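Local coordinates for oligopeptide-binding protein oppA (Lactococcus lactis, PDB 3DRF) that binds oligopeptides in a voluminous cavity between lobes that close like a Venus fly-trap and delivers them to the OppABCDF ABC transporter for uptake, at residues A414-D419 with D470-L475; Y301-Y306 with P538-L543. One frame throughout, in Å; residues are numbered along the deposited sequence.

Contact 1: A414-D419 with D470-L475; sequences AARVGD and DGSWSL
Arg-416 reaches from the loop after strand 407-414 across to the backbone of Asp-470 and on to Ser-472 in strand 468-474. From CB, which points at the strand, the chain runs outward through CG, anti to the carbonyl carbon at chi1 -54°. CD then passes 3.6 Å from Asp-470 O, and a bend at chi3 turns the guanidinium so that one of its faces lies against the strand. NE is 3.3 Å from Asp-470 O, but that oxygen lies over the face near the rim, beside Gly-471 CA, at a poor angle for a hydrogen bond. At the far end NH2 comes 3.4 Å from Ser-472 OG, near the guanidinium plane, in the serine conformer given here. The foot of the residue is tied separately: water 1 accepts from Arg-416 N (2.9 Å) and donates to Asp-470 OD2 (2.8 Å), the carboxylate oxygen that also bonds Tyr-413 OH. Trp-453 adds a cation-pi contact to Arg-416. In that same conformer Ser-472 OG hydrogen-bonds the backbone of the bound peptide, and Arg-416 NH1 does so weakly; Trp-473 and Ser-474 extend the sheet onto the peptide as an antiparallel ladder, forming part of the peptide-binding site.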
loop_
_atom_site.group_PDB
_atom_site.type_symbol
_atom_site.label_atom_id
_atom_site.label_comp_id
_atom_site.label_asym_id
_atom_site.label_seq_id
_atom_site.Cartn_x
_atom_site.Cartn_y
_atom_site.Cartn_z
ATOM N N ALA A 414 11.372 -14.640 6.720
ATOM C CA ALA A 414 9.942 -14.542 7.090
ATOM C C ALA A 414 9.039 -14.538 5.811
ATOM O O ALA A 414 8.461 -13.547 5.449
ATOM C CB ALA A 414 9.676 -13.272 7.954
ATOM N N ALA A 415 9.005 -15.650 5.109
ATOM C CA ALA A 415 8.161 -15.817 3.944
ATOM C C ALA A 415 6.700 -15.898 4.405
ATOM O O ALA A 415 6.374 -16.375 5.468
ATOM C CB ALA A 415 8.578 -17.077 3.167
ATOM N N ARG A 416 5.848 -15.385 3.532
ATOM C CA ARG A 416 4.417 -15.264 3.802
ATOM C C ARG A 416 3.566 -16.372 3.157
ATOM O O ARG A 416 3.911 -16.923 2.161
ATOM C CB ARG A 416 3.925 -13.899 3.295
ATOM C CG ARG A 416 4.721 -12.694 3.858
ATOM C CD ARG A 416 4.009 -11.375 3.596
ATOM N NE ARG A 416 3.883 -11.128 2.194
ATOM C CZ ARG A 416 3.326 -10.050 1.702
ATOM N NH1 ARG A 416 2.815 -9.163 2.490
ATOM N NH2 ARG A 416 3.202 -9.925 0.423
ATOM N N VAL A 417 2.428 -16.634 3.788
ATOM C CA VAL A 417 1.411 -17.503 3.238
ATOM C C VAL A 417 1.011 -16.876 1.901
ATOM O O VAL A 417 0.970 -15.699 1.770
ATOM C CB VAL A 417 0.192 -17.541 4.229
ATOM C CG1 VAL A 417 -1.102 -18.161 3.574
ATOM C CG2 VAL A 417 0.593 -18.366 5.460
ATOM N N GLY A 418 0.731 -17.729 0.920
ATOM C CA GLY A 418 0.129 -17.304 -0.334
ATOM C C GLY A 418 -0.780 -18.392 -0.883
ATOM O O GLY A 418 -1.512 -19.028 -0.186
ATOM N N ASP A 419 -0.689 -18.578 -2.190
ATOM C CA ASP A 419 -1.467 -19.594 -2.910
ATOM C C ASP A 419 -0.821 -20.962 -2.755
ATOM O O ASP A 419 0.070 -21.154 -1.984
ATOM C CB ASP A 419 -1.638 -19.199 -4.409
ATOM C CG ASP A 419 -0.332 -19.209 -5.216
ATOM O OD1 ASP A 419 0.656 -19.725 -4.780
ATOM O OD2 ASP A 419 -0.341 -18.658 -6.328
ATOM N N ASP A 470 9.375 -10.646 2.339
ATOM C CA ASP A 470 8.762 -10.170 1.084
ATOM C C ASP A 470 7.597 -9.282 1.431
ATOM O O ASP A 470 6.808 -9.636 2.257
ATOM C CB ASP A 470 8.228 -11.363 0.275
ATOM C CG ASP A 470 9.326 -12.355 -0.099
ATOM O OD1 ASP A 470 10.349 -11.887 -0.603
ATOM O OD2 ASP A 470 9.137 -13.527 0.102
ATOM N N GLY A 471 7.555 -8.106 0.810
ATOM C CA GLY A 471 6.410 -7.223 0.931
ATOM C C GLY A 471 5.788 -7.011 -0.452
ATOM O O GLY A 471 6.360 -7.268 -1.468
ATOM N N SER A 472 4.551 -6.573 -0.449
ATOM C CA SER A 472 3.847 -6.199 -1.680
ATOM C C SER A 472 3.025 -4.960 -1.357
ATOM O O SER A 472 2.514 -4.832 -0.239
ATOM C CB SER A 472 2.924 -7.318 -2.168
ATOM O OG SER A 472 3.651 -8.469 -2.574
ATOM N N TRP A 473 2.906 -4.052 -2.326
ATOM C CA TRP A 473 2.166 -2.823 -2.139
ATOM C C TRP A 473 1.208 -2.573 -3.275
ATOM O O TRP A 473 1.573 -2.680 -4.444
ATOM C CB TRP A 473 3.114 -1.618 -2.078
ATOM C CG TRP A 473 4.050 -1.635 -0.919
ATOM C CD1 TRP A 473 5.344 -2.087 -0.903
ATOM C CD2 TRP A 473 3.765 -1.182 0.402
ATOM N NE1 TRP A 473 5.871 -1.941 0.359
ATOM C CE2 TRP A 473 4.926 -1.376 1.176
ATOM C CE3 TRP A 473 2.642 -0.609 1.006
ATOM C CZ2 TRP A 473 4.992 -1.022 2.530
ATOM C CZ3 TRP A 473 2.708 -0.266 2.352
ATOM C CH2 TRP A 473 3.866 -0.490 3.095
ATOM N N SER A 474 -0.028 -2.225 -2.919
ATOM C CA SER A 474 -0.921 -1.514 -3.813
ATOM C C SER A 474 -0.570 -0.041 -3.629
ATOM O O SER A 474 -0.964 0.588 -2.646
ATOM C CB SER A 474 -2.376 -1.788 -3.458
ATOM O OG SER A 474 -2.747 -3.100 -3.839
ATOM N N LEU A 475 0.181 0.476 -4.576
ATOM C CA LEU A 475 0.804 1.783 -4.479
ATOM C C LEU A 475 -0.200 2.942 -4.613
ATOM O O LEU A 475 -1.176 2.845 -5.274
ATOM C CB LEU A 475 1.883 1.935 -5.564
ATOM C CG LEU A 475 3.121 1.045 -5.434
ATOM C CD1 LEU A 475 3.931 1.083 -6.731
ATOM C CD2 LEU A 475 3.979 1.426 -4.245
HETATM O O HOH W 1 6.657 -14.383 0.982
#

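Contact 2: Y301-Y306 with P538-L543; sequences YISLMY and PTNFML
A classic beta bulge marks this antiparallel pairing of strands 292-307 and 536-549 in the mixed sheet of the binding protein: Thr-539 and Asn-540 both face Ser-303. Ser-303 N donates an almost straight bond to Asn-540 O (3.2 Å, 173°), in the carbonyl plane. In return, Ser-303 O takes Thr-539 N at 2.8 Å, tilted from the carbonyl plane, and only weakly Asn-540 N. Asn-540 N also donates to the serine hydroxyl. Placed between its own backbone N and carbonyl carbon (chi1 63°), OG accepts this bond at 3.0 Å from Asn-540 N and also shares water 3 with Asn-540 OD1. Beyond the bulge, Leu-304 and Pro-538 form a non-hydrogen-bonded pair, with Leu-304 CB against Pro-538 CA. Thr-539 OG1 lies close to Leu-304 CA, but its hydrogen bond goes to Arg-340, while Asn-540 ND2 is held by Asp-346. Toward the other end, the side chains of Ile-302 and Phe-541 run alongside each other in the same direction, and CD1 of the isoleucine meets CE1 of the phenylalanine at 3.6 Å. Water 2 spans the strands from Met-542 N to Tyr-301 O. Tyr-301, whose OH hydrogen-bonds the backbone of the bound peptide and Ser-472 OG, turns one face of its ring to the end of Met-542, a Met-aromatic contact in which the methyl makes a CH-pi approach. A bend at chi3 brings that methyl over the ring: Met-542 CE stands 3.5 Å from the Tyr-301 centroid, 6° off the ring normal.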
loop_
_atom_site.group_PDB
_atom_site.type_symbol
_atom_site.label_atom_id
_atom_site.label_comp_id
_atom_site.label_asym_id
_atom_site.label_seq_id
_atom_site.Cartn_x
_atom_site.Cartn_y
_atom_site.Cartn_z
ATOM N N TYR A 301 1.346 -1.399 -8.546
ATOM C CA TYR A 301 1.849 -2.478 -7.644
ATOM C C TYR A 301 3.345 -2.656 -7.761
ATOM O O TYR A 301 3.906 -2.541 -8.815
ATOM C CB TYR A 301 1.156 -3.808 -8.050
ATOM C CG TYR A 301 1.604 -5.100 -7.331
ATOM C CD1 TYR A 301 0.928 -5.571 -6.244
ATOM C CD2 TYR A 301 2.692 -5.829 -7.786
ATOM C CE1 TYR A 301 1.309 -6.792 -5.650
ATOM C CE2 TYR A 301 3.076 -6.987 -7.202
ATOM C CZ TYR A 301 2.379 -7.454 -6.138
ATOM O OH TYR A 301 2.734 -8.631 -5.548
ATOM N N ILE A 302 3.933 -3.031 -6.626
ATOM C CA ILE A 302 5.306 -3.537 -6.596
ATOM C C ILE A 302 5.378 -4.558 -5.499
ATOM O O ILE A 302 4.825 -4.403 -4.410
ATOM C CB ILE A 302 6.359 -2.381 -6.345
ATOM C CG1 ILE A 302 7.826 -2.844 -6.416
ATOM C CG2 ILE A 302 6.173 -1.654 -4.981
ATOM C CD1 ILE A 302 8.214 -3.305 -7.758
ATOM N N SER A 303 6.083 -5.636 -5.798
ATOM C CA SER A 303 6.605 -6.546 -4.756
ATOM C C SER A 303 8.137 -6.419 -4.660
ATOM O O SER A 303 8.766 -6.134 -5.601
ATOM C CB SER A 303 6.164 -8.000 -4.920
ATOM O OG SER A 303 6.688 -8.524 -6.158
ATOM N N LEU A 304 8.640 -6.679 -3.468
ATOM C CA LEU A 304 10.041 -6.448 -3.154
ATOM C C LEU A 304 10.459 -7.257 -1.956
ATOM O O LEU A 304 9.704 -7.595 -1.131
ATOM C CB LEU A 304 10.345 -4.935 -2.953
ATOM C CG LEU A 304 9.803 -4.348 -1.651
ATOM C CD1 LEU A 304 10.424 -2.947 -1.520
ATOM C CD2 LEU A 304 8.228 -4.253 -1.631
ATOM N N MET A 305 11.728 -7.590 -1.978
ATOM C CA MET A 305 12.341 -8.275 -0.877
ATOM C C MET A 305 13.046 -7.247 0.051
ATOM O O MET A 305 13.819 -6.431 -0.364
ATOM C CB MET A 305 13.378 -9.266 -1.464
ATOM C CG MET A 305 14.101 -10.121 -0.384
ATOM S SD MET A 305 14.989 -11.568 -1.097
ATOM C CE MET A 305 16.238 -10.718 -2.127
ATOM N N TYR A 306 12.749 -7.333 1.335
ATOM C CA TYR A 306 13.295 -6.460 2.376
ATOM C C TYR A 306 14.369 -7.153 3.188
ATOM O O TYR A 306 14.238 -8.320 3.503
ATOM C CB TYR A 306 12.189 -6.111 3.398
ATOM C CG TYR A 306 11.188 -5.063 2.915
ATOM C CD1 TYR A 306 11.374 -3.683 3.187
ATOM C CD2 TYR A 306 10.076 -5.415 2.190
ATOM C CE1 TYR A 306 10.470 -2.711 2.777
ATOM C CE2 TYR A 306 9.156 -4.442 1.783
ATOM C CZ TYR A 306 9.367 -3.117 2.081
ATOM O OH TYR A 306 8.446 -2.196 1.621
ATOM N N PRO A 538 13.880 -5.149 -5.772
ATOM C CA PRO A 538 12.575 -5.190 -6.471
ATOM C C PRO A 538 12.308 -6.631 -6.925
ATOM O O PRO A 538 13.196 -7.288 -7.372
ATOM C CB PRO A 538 12.777 -4.292 -7.695
ATOM C CG PRO A 538 13.976 -3.410 -7.333
ATOM C CD PRO A 538 14.856 -4.289 -6.490
ATOM N N THR A 539 11.090 -7.075 -6.852
ATOM C CA THR A 539 10.724 -8.463 -7.263
ATOM C C THR A 539 9.903 -8.457 -8.576
ATOM O O THR A 539 10.399 -8.744 -9.597
ATOM C CB THR A 539 10.043 -9.214 -6.082
ATOM O OG1 THR A 539 10.929 -9.129 -4.965
ATOM C CG2 THR A 539 9.836 -10.695 -6.461
ATOM N N ASN A 540 8.630 -8.118 -8.460
ATOM C CA ASN A 540 7.688 -8.110 -9.618
ATOM C C ASN A 540 6.843 -6.836 -9.829
ATOM O O ASN A 540 6.469 -6.137 -8.914
ATOM C CB ASN A 540 6.690 -9.260 -9.502
ATOM C CG ASN A 540 7.295 -10.613 -9.817
ATOM O OD1 ASN A 540 7.047 -11.553 -9.134
ATOM N ND2 ASN A 540 8.018 -10.672 -10.805
ATOM N N PHE A 541 6.576 -6.595 -11.107
ATOM C CA PHE A 541 5.462 -5.791 -11.586
ATOM C C PHE A 541 4.368 -6.780 -12.005
ATOM O O PHE A 541 4.634 -7.927 -12.242
ATOM C CB PHE A 541 5.875 -4.949 -12.798
ATOM C CG PHE A 541 7.073 -4.009 -12.567
ATOM C CD1 PHE A 541 7.238 -3.246 -11.397
ATOM C CD2 PHE A 541 7.976 -3.852 -13.552
ATOM C CE1 PHE A 541 8.338 -2.373 -11.281
ATOM C CE2 PHE A 541 9.024 -2.987 -13.414
ATOM C CZ PHE A 541 9.197 -2.270 -12.277
ATOM N N MET A 542 3.150 -6.270 -12.106
ATOM C CA MET A 542 2.003 -7.127 -12.392
ATOM C C MET A 542 0.900 -6.437 -13.168
ATOM O O MET A 542 0.791 -5.238 -13.189
ATOM C CB MET A 542 1.393 -7.632 -11.048
ATOM C CG MET A 542 0.746 -9.019 -11.035
ATOM S SD MET A 542 0.718 -9.546 -9.309
ATOM C CE MET A 542 -0.219 -8.254 -8.588
ATOM N N LEU A 543 0.118 -7.293 -13.826
ATOM C CA LEU A 543 -1.224 -6.953 -14.312
ATOM C C LEU A 543 -2.240 -7.590 -13.377
ATOM O O LEU A 543 -2.033 -8.674 -12.957
ATOM C CB LEU A 543 -1.494 -7.522 -15.733
ATOM C CG LEU A 543 -0.538 -7.127 -16.834
ATOM C CD1 LEU A 543 -0.912 -7.848 -18.196
ATOM C CD2 LEU A 543 -0.571 -5.662 -16.941
HETATM O O HOH W 2 2.985 -3.506 -11.276
HETATM O O HOH W 3 6.256 -11.269 -6.166
#

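Both contacts are buried and belong to one mixed sheet, in which strands 468-474 and 292-307 are neighbours; their centres lie about 9 Å apart. Contact 1 is nested, along the chain, inside the loop closed by contact 2. The two differ in chemistry. The first is a loop-to-strand approach carried by the Arg-416 side chain and a water bridge to the Asp-470 carboxylate, whereas the second buries over twice the surface through strand pairing, a bulge and apolar packing. Trp-473 joins them, its N 2.9 Å from Ile-302 O and its NE1 2.9 Å from Tyr-306 OH, both probable hydrogen bonds. Several residues of contact 1 meet the bound peptide; contact 2 reaches it through Tyr-301 and otherwise builds the sheet alongside.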